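Local coordinates for putative trimethylamine methyltransferase (Rhizobium meliloti, PDB 4YYC), which probably transfers methyl groups, as a putative member of the trimethylamine methyltransferase family, at residues A[462-466]-A[484-488]; A[198-202]-A[506-510]; A[286-290]-A[338-343]; A[109-113]-A[301-306]. One frame throughout, in Å; residues are numbered along the deposited sequence. Where two conformers were deposited one is given.

Interaction 1: A[462-466]-A[484-488]; sequences SPLAD and RANAL
Leu464, in the loop 462-466, brings its CA within 6.2 Å of the CA of Arg484 on helix 481-495, and the loop lies against the side of that helix. Arg484 reaches across to the loop and, side-on, closes NE and NH2 on one acceptor, the carbonyl oxygen of Leu464. Arg484 NE and NH2 each lie 2.9 Å from Leu464 O, which sits in the guanidinium plane. Asp466 CB rests over the centre of one guanidinium face, 3.6 Å from Arg484 CZ. An ST motif opens the loop: Ser462 OG accepts from the backbone N of Leu464 and of Ala465, and is also hydrogen-bonded to Asp412. A lysine in place of Arg484 would probably lose the paired grip on Leu464 O and the flat surface on which Asp466 CB lies. Asp466 OD2 accepts from a water that reaches Arg484 NH1 weakly, while OD1 takes the N-H of Asn468 and forms a salt bridge to Lys364 of the second subunit. On the apolar side, Leu464 CD2 and Leu488 CD2 meet at 3.8 Å, and Pro463 CG lies 4.0 Å from Leu488 CD2, next to helix 404-420.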
loop_
_atom_site.group_PDB
_atom_site.type_symbol
_atom_site.label_atom_id
_atom_site.label_comp_id
_atom_site.label_asym_id
_atom_site.label_seq_id
_atom_site.Cartn_x
_atom_site.Cartn_y
_atom_site.Cartn_z
ATOM N N SER A 462 -0.098 -14.515 -9.049
ATOM C CA SER A 462 1.050 -14.774 -8.176
ATOM C C SER A 462 1.462 -16.244 -8.178
ATOM O O SER A 462 0.615 -17.098 -7.962
ATOM C CB SER A 462 0.706 -14.399 -6.745
ATOM O OG SER A 462 1.722 -14.824 -5.824
ATOM N N PRO A 463 2.756 -16.538 -8.371
ATOM C CA PRO A 463 3.149 -17.941 -8.235
ATOM C C PRO A 463 3.367 -18.355 -6.751
ATOM O O PRO A 463 3.774 -19.517 -6.518
ATOM C CB PRO A 463 4.479 -17.994 -8.980
ATOM C CG PRO A 463 5.038 -16.632 -8.834
ATOM C CD PRO A 463 3.838 -15.737 -8.962
ATOM N N LEU A 464 3.184 -17.426 -5.786
ATOM C CA LEU A 464 3.504 -17.646 -4.382
ATOM C C LEU A 464 2.324 -17.576 -3.432
ATOM O O LEU A 464 2.392 -18.165 -2.338
ATOM C CB LEU A 464 4.553 -16.608 -3.925
ATOM C CG LEU A 464 5.913 -16.887 -4.514
ATOM C CD1 LEU A 464 6.852 -15.746 -4.152
ATOM C CD2 LEU A 464 6.501 -18.221 -4.119
ATOM N N ALA A 465 1.279 -16.806 -3.758
ATOM C CA ALA A 465 0.087 -16.768 -2.913
ATOM C C ALA A 465 -0.573 -18.125 -2.831
ATOM O O ALA A 465 -0.688 -18.832 -3.833
ATOM C CB ALA A 465 -0.915 -15.763 -3.440
ATOM N N ASP A 466 -0.972 -18.523 -1.628
ATOM C CA ASP A 466 -1.787 -19.681 -1.474
ATOM C C ASP A 466 -3.246 -19.237 -1.342
ATOM O O ASP A 466 -3.642 -18.554 -0.379
ATOM C CB ASP A 466 -1.365 -20.512 -0.264
ATOM C CG ASP A 466 -2.132 -21.780 -0.156
ATOM O OD1 ASP A 466 -3.381 -21.721 -0.044
ATOM O OD2 ASP A 466 -1.517 -22.909 -0.207
ATOM N N ARG A 484 7.292 -21.384 0.426
ATOM C CA ARG A 484 7.056 -21.510 -1.001
ATOM C C ARG A 484 8.070 -20.653 -1.819
ATOM O O ARG A 484 8.493 -21.055 -2.911
ATOM C CB ARG A 484 5.594 -21.219 -1.362
ATOM C CG ARG A 484 4.572 -22.164 -0.722
ATOM C CD ARG A 484 3.165 -21.971 -1.296
ATOM N NE ARG A 484 2.638 -20.652 -0.939
ATOM C CZ ARG A 484 2.218 -20.246 0.248
ATOM N NH1 ARG A 484 2.119 -21.074 1.285
ATOM N NH2 ARG A 484 1.880 -18.991 0.391
ATOM N N ALA A 485 8.411 -19.494 -1.284
ATOM C CA ALA A 485 9.443 -18.622 -1.922
ATOM C C ALA A 485 10.790 -19.291 -1.989
ATOM O O ALA A 485 11.488 -19.199 -3.007
ATOM C CB ALA A 485 9.539 -17.316 -1.197
ATOM N N ASN A 486 11.160 -19.968 -0.914
ATOM C CA ASN A 486 12.400 -20.754 -0.874
ATOM C C ASN A 486 12.425 -21.793 -2.017
ATOM O O ASN A 486 13.402 -21.877 -2.818
ATOM C CB ASN A 486 12.526 -21.427 0.482
ATOM C CG ASN A 486 13.884 -22.066 0.691
ATOM O OD1 ASN A 486 14.200 -23.081 0.060
ATOM N ND2 ASN A 486 14.655 -21.513 1.590
ATOM N N ALA A 487 11.338 -22.554 -2.141
ATOM C CA ALA A 487 11.256 -23.581 -3.159
ATOM C C ALA A 487 11.313 -23.011 -4.567
ATOM O O ALA A 487 11.990 -23.564 -5.442
ATOM C CB ALA A 487 9.991 -24.388 -3.002
ATOM N N LEU A 488 10.679 -21.856 -4.749
ATOM C CA LEU A 488 10.623 -21.237 -6.042
ATOM C C LEU A 488 12.019 -20.698 -6.438
ATOM O O LEU A 488 12.439 -20.859 -7.598
ATOM C CB LEU A 488 9.565 -20.137 -6.101
ATOM C CG LEU A 488 9.272 -19.700 -7.537
ATOM C CD1 LEU A 488 8.755 -20.821 -8.423
ATOM C CD2 LEU A 488 8.294 -18.558 -7.506
HETATM O O HOH W 1 0.974 -23.823 0.601
#

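Interaction 2: A[198-202]-A[506-510]; sequences YSHIR and DEALK
Tyr198 carries its ring trans to the main-chain N (chi1 180°), and Asp506 swings its carboxylate the same way from the opposing helix, which brings the phenol and the acid together between the two. Tyr198 OH donates to Asp506 OD1 over 2.6 Å, using the syn lone pair, on the side of the other carboxylate oxygen. The ring and carboxylate planes are nearly coplanar, 16° apart, and Asp506 OD1 lies in the ring plane at its edge, 3.2 Å from Tyr198 CE1. The second oxygen, Asp506 OD2, accepts from a water at 2.6 Å, so both ends of this carboxylate are engaged. Lys510, bent at its last torsion, lays CE 3.6 Å from Tyr198 OH. Deeper in, Ile201 and Leu509 point at one another tip to tip, with Ile201 CG2 3.9 Å from Leu509 CD1. Leu509 CB also approaches the edge of the Tyr198 ring, 4.3 Å from CD1. Helix 215-229 closes the inner side, with Met224 against Tyr198 and Ile227 against Leu509. The two short segments run antiparallel at 172° with axes 11.7 Å apart, a wide spacing that the long tyrosine side chain spans. This is an antiparallel helix pair in which helix 503-518, near the chain's C-terminus, packs on helix 192-202, the helix leading into barrel strand 208-209.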
loop_
_atom_site.group_PDB
_atom_site.type_symbol
_atom_site.label_atom_id
_atom_site.label_comp_id
_atom_site.label_asym_id
_atom_site.label_seq_id
_atom_site.Cartn_x
_atom_site.Cartn_y
_atom_site.Cartn_z
ATOM N N TYR A 198 31.433 -7.692 -13.766
ATOM C CA TYR A 198 31.463 -8.844 -14.658
ATOM C C TYR A 198 30.224 -9.711 -14.481
ATOM O O TYR A 198 29.655 -10.209 -15.464
ATOM C CB TYR A 198 32.701 -9.692 -14.429
ATOM C CG TYR A 198 32.753 -10.914 -15.345
ATOM C CD1 TYR A 198 33.145 -10.791 -16.682
ATOM C CD2 TYR A 198 32.384 -12.155 -14.899
ATOM C CE1 TYR A 198 33.220 -11.909 -17.525
ATOM C CE2 TYR A 198 32.417 -13.272 -15.722
ATOM C CZ TYR A 198 32.826 -13.150 -17.043
ATOM O OH TYR A 198 32.839 -14.290 -17.825
ATOM N N SER A 199 29.808 -9.895 -13.231
ATOM C CA SER A 199 28.629 -10.745 -12.940
ATOM C C SER A 199 27.362 -10.218 -13.613
ATOM O O SER A 199 26.571 -10.981 -14.150
ATOM C CB SER A 199 28.422 -10.882 -11.422
ATOM O OG SER A 199 29.520 -11.553 -10.875
ATOM N N HIS A 200 27.169 -8.897 -13.606
ATOM C CA HIS A 200 26.036 -8.275 -14.295
ATOM C C HIS A 200 26.078 -8.484 -15.806
ATOM O O HIS A 200 25.047 -8.456 -16.455
ATOM C CB HIS A 200 25.946 -6.784 -13.972
ATOM C CG HIS A 200 25.533 -6.499 -12.550
ATOM N ND1 HIS A 200 24.268 -6.779 -12.083
ATOM C CD2 HIS A 200 26.206 -5.970 -11.503
ATOM C CE1 HIS A 200 24.183 -6.433 -10.815
ATOM N NE2 HIS A 200 25.342 -5.932 -10.438
ATOM N N ILE A 201 27.265 -8.689 -16.359
ATOM C CA ILE A 201 27.403 -8.903 -17.803
ATOM C C ILE A 201 27.246 -10.359 -18.158
ATOM O O ILE A 201 26.577 -10.668 -19.158
ATOM C CB ILE A 201 28.745 -8.328 -18.318
ATOM C CG1 ILE A 201 28.835 -6.845 -18.000
ATOM C CG2 ILE A 201 28.892 -8.609 -19.806
ATOM C CD1 ILE A 201 30.207 -6.226 -18.131
ATOM N N ARG A 202 27.878 -11.227 -17.369
ATOM C CA ARG A 202 27.922 -12.674 -17.674
ATOM C C ARG A 202 26.572 -13.347 -17.385
ATOM O O ARG A 202 26.143 -14.221 -18.143
ATOM C CB ARG A 202 29.062 -13.329 -16.872
ATOM C CG ARG A 202 29.279 -14.839 -17.040
ATOM C CD ARG A 202 29.559 -15.280 -18.477
ATOM N NE ARG A 202 28.310 -15.265 -19.194
ATOM C CZ ARG A 202 28.046 -15.796 -20.368
ATOM N NH1 ARG A 202 28.935 -16.533 -21.036
ATOM N NH2 ARG A 202 26.805 -15.601 -20.812
ATOM N N ASP A 506 33.661 -11.645 -23.878
ATOM C CA ASP A 506 33.970 -12.326 -22.637
ATOM C C ASP A 506 35.494 -12.392 -22.404
ATOM O O ASP A 506 35.975 -12.028 -21.347
ATOM C CB ASP A 506 33.361 -13.717 -22.652
ATOM C CG ASP A 506 33.268 -14.342 -21.272
ATOM O OD1 ASP A 506 33.360 -13.626 -20.253
ATOM O OD2 ASP A 506 33.064 -15.578 -21.214
ATOM N N GLU A 507 36.235 -12.829 -23.418
ATOM C CA GLU A 507 37.691 -12.959 -23.326
ATOM C C GLU A 507 38.340 -11.606 -23.035
ATOM O O GLU A 507 39.245 -11.519 -22.193
ATOM C CB GLU A 507 38.257 -13.591 -24.603
ATOM C CG GLU A 507 39.761 -13.651 -24.694
ATOM N N ALA A 508 37.901 -10.567 -23.728
ATOM C CA ALA A 508 38.445 -9.235 -23.503
ATOM C C ALA A 508 38.157 -8.723 -22.104
ATOM O O ALA A 508 38.990 -8.061 -21.495
ATOM C CB ALA A 508 37.894 -8.256 -24.522
ATOM N N LEU A 509 36.947 -8.992 -21.602
ATOM C CA LEU A 509 36.645 -8.608 -20.225
ATOM C C LEU A 509 37.534 -9.355 -19.226
ATOM O O LEU A 509 38.026 -8.763 -18.297
ATOM C CB LEU A 509 35.170 -8.886 -19.897
ATOM C CG LEU A 509 34.200 -7.943 -20.601
ATOM C CD1 LEU A 509 32.767 -8.514 -20.533
ATOM C CD2 LEU A 509 34.304 -6.523 -20.014
ATOM N N LYS A 510 37.673 -10.667 -19.407
ATOM C CA LYS A 510 38.497 -11.469 -18.517
ATOM C C LYS A 510 39.942 -11.020 -18.581
ATOM O O LYS A 510 40.616 -11.002 -17.566
ATOM C CB LYS A 510 38.433 -12.937 -18.916
ATOM C CG LYS A 510 37.120 -13.599 -18.624
ATOM C CD LYS A 510 37.171 -15.019 -19.187
ATOM C CE LYS A 510 36.010 -15.797 -18.648
ATOM N NZ LYS A 510 36.214 -16.156 -17.220
HETATM O O HOH W 2 32.051 -17.482 -19.806
#

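Interaction 3: A[286-290]-A[338-343]; sequences VAGTL and LVSYGA
No ring, amide or guanidinium group enters the contact of Val286, Thr289 and Leu290 with Val339 and Ala343; the nearest flat surface is main-chain, where Leu290 CD2 comes 3.2 Å from Val339 O and 3.5 Å from Ala343 N. Leu290 CD2 also touches Ala343 CB at 3.8 Å. Val339 fills the space beside it with both branches: CG2 meets Val286 CG1 at 3.9 Å, and CG1 and CG2 both reach Thr289 CG2. The threonine puts that methyl trans to its backbone N, facing the valine, while OG1 turns aside to bond with Ser282, Ser278 and Thr285 O. An alanine at Val339 would probably open a gap between Thr289 CG2, Val286 CG1 and Leu290 CD2 and take away part of their apolar cover. At Gly342, any CB would collide with Leu290 CD1, so the bare backbone lets the leucine in. The segments cross at -47°, as neighbouring helices on the outside of a TIM barrel, and strand 313-322 underlies Val339 and Ala343. Val424 of the second subunit packs on Val286. With no hydrogen bond across it, the contact depends on the fit of methyl groups from branched side chains against a helix face left bare at Gly342.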
loop_
_atom_site.group_PDB
_atom_site.type_symbol
_atom_site.label_atom_id
_atom_site.label_comp_id
_atom_site.label_asym_id
_atom_site.label_seq_id
_atom_site.Cartn_x
_atom_site.Cartn_y
_atom_site.Cartn_z
ATOM N N VAL A 286 8.339 16.398 8.172
ATOM C CA VAL A 286 8.259 16.143 6.739
ATOM C C VAL A 286 8.735 17.370 5.968
ATOM O O VAL A 286 9.618 17.263 5.103
ATOM C CB VAL A 286 6.834 15.736 6.324
ATOM C CG1 VAL A 286 6.704 15.658 4.791
ATOM C CG2 VAL A 286 6.529 14.406 6.972
ATOM N N ALA A 287 8.184 18.539 6.290
ATOM C CA ALA A 287 8.558 19.724 5.578
ATOM C C ALA A 287 10.056 20.076 5.700
ATOM O O ALA A 287 10.683 20.447 4.710
ATOM C CB ALA A 287 7.742 20.908 5.989
ATOM N N GLY A 288 10.624 19.932 6.889
ATOM C CA GLY A 288 12.043 20.201 7.064
ATOM C C GLY A 288 12.926 19.215 6.331
ATOM O O GLY A 288 13.958 19.609 5.757
ATOM N N THR A 289 12.522 17.949 6.350
ATOM C CA THR A 289 13.221 16.910 5.628
ATOM C C THR A 289 13.200 17.210 4.115
ATOM O O THR A 289 14.234 17.123 3.469
ATOM C CB THR A 289 12.609 15.532 5.930
ATOM O OG1 THR A 289 12.881 15.197 7.302
ATOM C CG2 THR A 289 13.164 14.431 5.046
ATOM N N LEU A 290 12.032 17.533 3.573
ATOM C CA LEU A 290 11.936 17.867 2.153
ATOM C C LEU A 290 12.813 19.046 1.754
ATOM O O LEU A 290 13.383 19.067 0.681
ATOM C CB LEU A 290 10.508 18.202 1.733
ATOM C CG LEU A 290 9.624 16.988 1.554
ATOM C CD1 LEU A 290 8.203 17.440 1.335
ATOM C CD2 LEU A 290 10.104 16.103 0.402
ATOM N N LEU A 338 5.074 10.329 3.113
ATOM C CA LEU A 338 4.740 11.715 2.796
ATOM C C LEU A 338 5.933 12.467 2.236
ATOM O O LEU A 338 5.810 13.206 1.247
ATOM C CB LEU A 338 4.225 12.465 4.036
ATOM C CG LEU A 338 2.864 11.953 4.527
ATOM C CD1 LEU A 338 2.541 12.553 5.902
ATOM C CD2 LEU A 338 1.721 12.166 3.576
ATOM N N VAL A 339 7.080 12.277 2.846
ATOM C CA VAL A 339 8.337 12.847 2.297
ATOM C C VAL A 339 8.519 12.409 0.833
ATOM O O VAL A 339 8.764 13.226 -0.049
ATOM C CB VAL A 339 9.576 12.398 3.100
ATOM C CG1 VAL A 339 10.908 12.693 2.376
ATOM C CG2 VAL A 339 9.578 13.035 4.488
ATOM N N SER A 340 8.392 11.118 0.568
ATOM C CA SER A 340 8.661 10.646 -0.771
ATOM C C SER A 340 7.634 11.063 -1.798
ATOM O O SER A 340 7.983 11.386 -2.955
ATOM C CB SER A 340 8.875 9.149 -0.803
ATOM O OG SER A 340 10.077 8.842 -0.134
ATOM N N TYR A 341 6.357 11.117 -1.412
ATOM C CA TYR A 341 5.351 11.646 -2.342
ATOM C C TYR A 341 5.675 13.098 -2.692
ATOM O O TYR A 341 5.581 13.507 -3.835
ATOM C CB TYR A 341 3.938 11.609 -1.747
ATOM C CG TYR A 341 3.190 10.287 -1.791
ATOM C CD1 TYR A 341 2.954 9.627 -3.004
ATOM C CD2 TYR A 341 2.695 9.700 -0.633
ATOM C CE1 TYR A 341 2.209 8.463 -3.055
ATOM C CE2 TYR A 341 1.993 8.503 -0.687
ATOM C CZ TYR A 341 1.748 7.908 -1.890
ATOM O OH TYR A 341 1.063 6.722 -1.973
ATOM N N GLY A 342 6.022 13.886 -1.678
ATOM C CA GLY A 342 6.342 15.273 -1.851
ATOM C C GLY A 342 7.612 15.465 -2.673
ATOM O O GLY A 342 7.691 16.346 -3.563
ATOM N N ALA A 343 8.598 14.646 -2.400
ATOM C CA ALA A 343 9.878 14.771 -3.103
ATOM C C ALA A 343 9.669 14.485 -4.602
ATOM O O ALA A 343 10.276 15.114 -5.486
ATOM C CB ALA A 343 10.921 13.840 -2.498
#

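Interaction 4: A[109-113]-A[301-306]; sequences LLKTA and AAFTQL
Gln305 on helix 286-307 packs against Leu109, Thr112 and Ala113, where the end of helix 105-109 and the residues after it lie on the outside of the TIM barrel. Helix 286-307 is the helical leg of a beta-alpha-beta crossover between strands 269-277 and 313-322. Along the glutamine chain, Gln305 CB and then CG pass Leu109 O, CG at 3.6 Å. A bend at the second torsion (chi2 -58°) then turns the amide toward Thr112 and Ala113. Gln305 CD lies 3.9 Å from Ala113 CB. Gln305 OE1 accepts a hydrogen bond from Thr112 OG1, 2.7 Å away, with the threonine oxygen in the carbonyl plane, on a lone pair, at a C=O...O angle of 127°. Thr112 presents that hydroxyl from the crowded position between its own N and carbonyl carbon. The same OE1 accepts from Gly310 N, so two donors hold it. Gln305 NE2, at the other end of the amide, donates to Thr304 OG1 at 3.1 Å and also to Ala311 O, which leaves the buried amide bonded at both ends and its rotation fixed. Around this polar centre the packing is apolar. Leu110 CD2 lies 3.8 Å from Ala301 CB, and Leu109 CB covers Ala302 CB. Leu109 CD2 meets Leu306 CD2 at 3.9 Å, where Trp87 of helix 81-90 touches both leucines. Thr304 OG1, which accepts from NE2, itself donates to the carbonyl oxygen of Ala301, O, at 2.6 Å.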
loop_
_atom_site.group_PDB
_atom_site.type_symbol
_atom_site.label_atom_id
_atom_site.label_comp_id
_atom_site.label_asym_id
_atom_site.label_seq_id
_atom_site.Cartn_x
_atom_site.Cartn_y
_atom_site.Cartn_z
ATOM N N LEU A 109 21.618 25.878 -13.666
ATOM C CA LEU A 109 22.622 24.926 -14.147
ATOM C C LEU A 109 21.988 23.622 -14.564
ATOM O O LEU A 109 22.453 22.969 -15.474
ATOM C CB LEU A 109 23.674 24.680 -13.086
ATOM C CG LEU A 109 24.659 25.837 -12.824
ATOM C CD1 LEU A 109 25.431 25.635 -11.524
ATOM C CD2 LEU A 109 25.578 26.041 -14.016
ATOM N N LEU A 110 20.910 23.237 -13.887
ATOM C CA LEU A 110 20.231 21.977 -14.198
ATOM C C LEU A 110 19.371 22.023 -15.444
ATOM O O LEU A 110 18.880 20.984 -15.882
ATOM C CB LEU A 110 19.391 21.539 -13.004
ATOM C CG LEU A 110 20.290 20.853 -11.963
ATOM C CD1 LEU A 110 19.580 20.718 -10.624
ATOM C CD2 LEU A 110 20.777 19.494 -12.436
ATOM N N LYS A 111 19.246 23.188 -16.071
ATOM C CA LYS A 111 18.519 23.241 -17.316
ATOM C C LYS A 111 19.078 22.381 -18.424
ATOM O O LYS A 111 18.337 21.988 -19.343
ATOM C CB LYS A 111 18.394 24.693 -17.805
ATOM C CG LYS A 111 17.465 25.472 -16.921
ATOM C CD LYS A 111 17.494 26.890 -17.377
ATOM C CE LYS A 111 16.190 27.586 -17.128
ATOM N NZ LYS A 111 16.221 28.815 -17.940
ATOM N N THR A 112 20.365 22.099 -18.372
ATOM C CA THR A 112 20.991 21.201 -19.317
ATOM C C THR A 112 20.804 19.709 -19.042
ATOM O O THR A 112 21.156 18.896 -19.883
ATOM C CB THR A 112 22.491 21.528 -19.483
ATOM O OG1 THR A 112 23.128 21.537 -18.208
ATOM C CG2 THR A 112 22.689 22.839 -20.135
ATOM N N ALA A 113 20.281 19.335 -17.875
ATOM C CA ALA A 113 20.155 17.928 -17.535
ATOM C C ALA A 113 18.933 17.364 -18.274
ATOM O O ALA A 113 17.911 18.042 -18.378
ATOM C CB ALA A 113 19.999 17.759 -16.016
ATOM N N ALA A 301 23.221 17.497 -7.917
ATOM C CA ALA A 301 22.847 17.332 -9.317
ATOM C C ALA A 301 23.426 18.434 -10.177
ATOM O O ALA A 301 23.954 18.164 -11.276
ATOM C CB ALA A 301 21.345 17.238 -9.478
ATOM N N ALA A 302 23.391 19.696 -9.707
ATOM C CA ALA A 302 23.986 20.779 -10.512
ATOM C C ALA A 302 25.469 20.572 -10.705
ATOM O O ALA A 302 25.988 20.889 -11.786
ATOM C CB ALA A 302 23.734 22.125 -9.853
ATOM N N PHE A 303 26.141 20.019 -9.690
ATOM C CA PHE A 303 27.550 19.682 -9.811
ATOM C C PHE A 303 27.843 18.811 -11.027
ATOM O O PHE A 303 28.850 19.024 -11.745
ATOM C CB PHE A 303 28.042 18.998 -8.541
ATOM C CG PHE A 303 29.527 18.695 -8.573
ATOM C CD1 PHE A 303 30.460 19.710 -8.582
ATOM C CD2 PHE A 303 29.951 17.402 -8.689
ATOM C CE1 PHE A 303 31.837 19.402 -8.652
ATOM C CE2 PHE A 303 31.307 17.071 -8.737
ATOM C CZ PHE A 303 32.238 18.066 -8.716
ATOM N N THR A 304 26.987 17.853 -11.313
ATOM C CA THR A 304 27.229 16.978 -12.481
ATOM C C THR A 304 27.306 17.788 -13.797
ATOM O O THR A 304 28.080 17.450 -14.689
ATOM C CB THR A 304 26.186 15.851 -12.621
ATOM O OG1 THR A 304 24.911 16.424 -12.963
ATOM C CG2 THR A 304 26.130 14.975 -11.349
ATOM N N GLN A 305 26.543 18.884 -13.860
ATOM C CA GLN A 305 26.491 19.701 -15.072
ATOM C C GLN A 305 27.722 20.578 -15.174
ATOM O O GLN A 305 28.087 20.989 -16.274
ATOM C CB GLN A 305 25.202 20.545 -15.134
ATOM C CG GLN A 305 23.899 19.754 -15.002
ATOM C CD GLN A 305 23.785 18.709 -16.060
ATOM O OE1 GLN A 305 23.630 19.047 -17.268
ATOM N NE2 GLN A 305 23.892 17.432 -15.670
ATOM N N LEU A 306 28.359 20.865 -14.033
ATOM C CA LEU A 306 29.649 21.560 -14.044
ATOM C C LEU A 306 30.762 20.713 -14.614
ATOM O O LEU A 306 31.762 21.246 -15.155
ATOM C CB LEU A 306 30.011 22.114 -12.671
ATOM C CG LEU A 306 29.061 23.154 -12.071
ATOM C CD1 LEU A 306 29.560 23.503 -10.691
ATOM C CD2 LEU A 306 28.945 24.373 -12.927
#

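Overall arrangement
Interactions 3 and 4 share helix 286-307, near its start and near its end, with nearest atoms about 12 Å apart; both are buried. Interaction 3 has no hydrogen bond across it and rests on methyl packing, whereas interaction 4 sets a hydrogen-bonded amide among leucines and alanines. Interactions 1 and 2 are only partly buried and rely more on polar groups: a guanidinium on a backbone carbonyl in one, a phenol on a carboxylate in the other. They use helices 481-495 and 503-518, which follow each other in the chain, though their centres are 32 Å apart. Interactions 1 and 3 both touch the second subunit, while 2 and 4 lie within their own chain.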